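Local coordinates for protein NAD_Gly3P_dh, NAD-dependent glycerol-3-phosphate dehydrogenase (Streptosporangium roseum, PDB 5OCM) that binds NADP(H) and acts as an imine reductase, a member of the HIBADH-related family of oxidoreductases, at residues Ala75-Leu80 against Ala104-Glu109. Sequence-based numbering, arbitrary orientation.
Sequences AVLDPL and AEWAAE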
loop_
_atom_site.group_PDB
_atom_site.type_symbol
_atom_site.label_atom_id
_atom_site.label_comp_id
_atom_site.label_asym_id
_atom_site.label_seq_id
_atom_site.Cartn_x
_atom_site.Cartn_y
_atom_site.Cartn_z
ATOM N N ALA A 75 26.744 21.960 -3.009
ATOM C CA ALA A 75 27.934 21.982 -3.850
ATOM C C ALA A 75 27.647 22.636 -5.218
ATOM O O ALA A 75 28.472 23.420 -5.701
ATOM C CB ALA A 75 28.503 20.574 -4.049
ATOM N N VAL A 76 26.507 22.325 -5.830
ATOM C CA VAL A 76 26.178 22.878 -7.150
ATOM C C VAL A 76 25.787 24.346 -7.030
ATOM O O VAL A 76 26.219 25.181 -7.840
ATOM C CB VAL A 76 25.087 22.048 -7.834
ATOM C CG1 VAL A 76 24.608 22.741 -9.086
ATOM C CG2 VAL A 76 25.616 20.664 -8.192
ATOM N N LEU A 77 24.965 24.663 -6.040
ATOM C CA LEU A 77 24.347 25.996 -5.969
ATOM C C LEU A 77 25.207 27.066 -5.335
ATOM O O LEU A 77 25.051 28.246 -5.675
ATOM C CB LEU A 77 23.038 25.959 -5.189
ATOM C CG LEU A 77 21.879 25.125 -5.730
ATOM C CD1 LEU A 77 20.722 25.257 -4.713
ATOM C CD2 LEU A 77 21.517 25.612 -7.115
ATOM N N ASP A 78 26.074 26.701 -4.382
ATOM C CA ASP A 78 26.813 27.721 -3.584
ATOM C C ASP A 78 27.515 28.791 -4.462
ATOM O O ASP A 78 27.415 29.956 -4.191
ATOM C CB ASP A 78 27.806 27.132 -2.551
ATOM C CG ASP A 78 27.135 26.588 -1.256
ATOM O OD1 ASP A 78 25.851 26.789 -1.002
ATOM O OD2 ASP A 78 27.932 25.844 -0.549
ATOM N N PRO A 79 28.179 28.384 -5.559
ATOM C CA PRO A 79 28.785 29.404 -6.433
ATOM C C PRO A 79 27.886 30.119 -7.408
ATOM O O PRO A 79 28.378 30.995 -8.056
ATOM C CB PRO A 79 29.846 28.623 -7.234
ATOM C CG PRO A 79 29.643 27.253 -6.961
ATOM C CD PRO A 79 28.580 27.028 -5.965
ATOM N N LEU A 80 26.594 29.789 -7.459
ATOM C CA LEU A 80 25.659 30.362 -8.419
ATOM C C LEU A 80 24.745 31.415 -7.819
ATOM O O LEU A 80 23.777 31.794 -8.431
ATOM C CB LEU A 80 24.815 29.214 -9.012
ATOM C CG LEU A 80 25.627 28.061 -9.650
ATOM C CD1 LEU A 80 24.709 27.035 -10.222
ATOM C CD2 LEU A 80 26.583 28.596 -10.723
ATOM N N ALA A 104 16.055 27.275 1.284
ATOM C CA ALA A 104 15.168 28.418 1.151
ATOM C C ALA A 104 15.748 29.700 1.766
ATOM O O ALA A 104 15.602 30.777 1.185
ATOM C CB ALA A 104 13.774 28.129 1.717
ATOM N N GLU A 105 16.388 29.566 2.928
ATOM C CA GLU A 105 17.034 30.709 3.588
ATOM C C GLU A 105 18.205 31.240 2.747
ATOM O O GLU A 105 18.327 32.463 2.538
ATOM C CB GLU A 105 17.473 30.326 5.001
ATOM C CG GLU A 105 18.306 31.414 5.727
ATOM C CD GLU A 105 18.508 31.171 7.225
ATOM O OE1 GLU A 105 18.578 29.994 7.574
ATOM O OE2 GLU A 105 18.590 32.160 8.026
ATOM N N TRP A 106 19.039 30.316 2.237
ATOM C CA TRP A 106 20.137 30.655 1.316
ATOM C C TRP A 106 19.617 31.462 0.109
ATOM O O TRP A 106 20.158 32.498 -0.254
ATOM C CB TRP A 106 20.881 29.388 0.898
ATOM C CG TRP A 106 21.982 29.611 -0.079
ATOM C CD1 TRP A 106 23.289 29.886 0.182
ATOM C CD2 TRP A 106 21.855 29.594 -1.512
ATOM N NE1 TRP A 106 23.976 30.027 -0.994
ATOM C CE2 TRP A 106 23.120 29.858 -2.041
ATOM C CE3 TRP A 106 20.789 29.354 -2.384
ATOM C CZ2 TRP A 106 23.353 29.907 -3.408
ATOM C CZ3 TRP A 106 21.017 29.416 -3.741
ATOM C CH2 TRP A 106 22.267 29.685 -4.237
ATOM N N ALA A 107 18.525 30.982 -0.475
ATOM C CA ALA A 107 17.945 31.642 -1.647
ATOM C C ALA A 107 17.383 33.020 -1.284
ATOM O O ALA A 107 17.589 33.996 -2.027
ATOM C CB ALA A 107 16.870 30.794 -2.248
ATOM N N ALA A 108 16.683 33.111 -0.169
ATOM C CA ALA A 108 16.043 34.366 0.219
ATOM C C ALA A 108 17.089 35.479 0.511
ATOM O O ALA A 108 16.878 36.606 0.105
ATOM C CB ALA A 108 15.194 34.140 1.470
ATOM N N GLU A 109 18.192 35.127 1.147
ATOM C CA GLU A 109 19.293 36.079 1.453
ATOM C C GLU A 109 19.808 36.701 0.142
ATOM O O GLU A 109 20.310 37.817 0.131
ATOM C CB GLU A 109 20.436 35.378 2.170
ATOM C CG GLU A 109 20.193 35.005 3.600
ATOM C CD GLU A 109 21.196 34.036 4.188
ATOM O OE1 GLU A 109 21.023 33.745 5.379
ATOM O OE2 GLU A 109 22.109 33.536 3.502
#
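The carbonyl oxygen of L77 is engaged from two directions: L80 N donates a hydrogen bond to L77 O (2.8 Å), and the benzo end of the W106 indole comes up against the same atom. W106 CZ2 stands 3.3 Å from L77 O, and its neighbour CH2 is almost as near; both ring carbons meet a carbonyl oxygen already hydrogen-bonded within its own turn. CH2 also rests on the aliphatic root of the same residue, 3.9 Å from L77 CB. The indole reaches across because W106 CG is anti to the backbone N (chi1 178°), which sends the ring away from its own helix. Both partners belong to the Rossmann-type nucleotide-binding domain, where helix 70-77 follows strand 62-65 and helix 97-109 follows the adjacent parallel strand 88-91, in successive beta-alpha units; the tryptophan spans the gap between segments 75-80 and 104-109, whose closest CA atoms, of D78 and W106, are 8.8 Å apart. At the pyrrole side D78 OD1 lies 3.7 Å from W106 NE1, a loose polar approach with the carboxylate and ring planes 41° apart. An alanine in place of W106 would remove the indole and is likely to leave L77 CB and L77 O without their neighbour from the other helix. R110 makes a cation-pi contact with the indole and hydrogen-bonds through NH1 to W106 O.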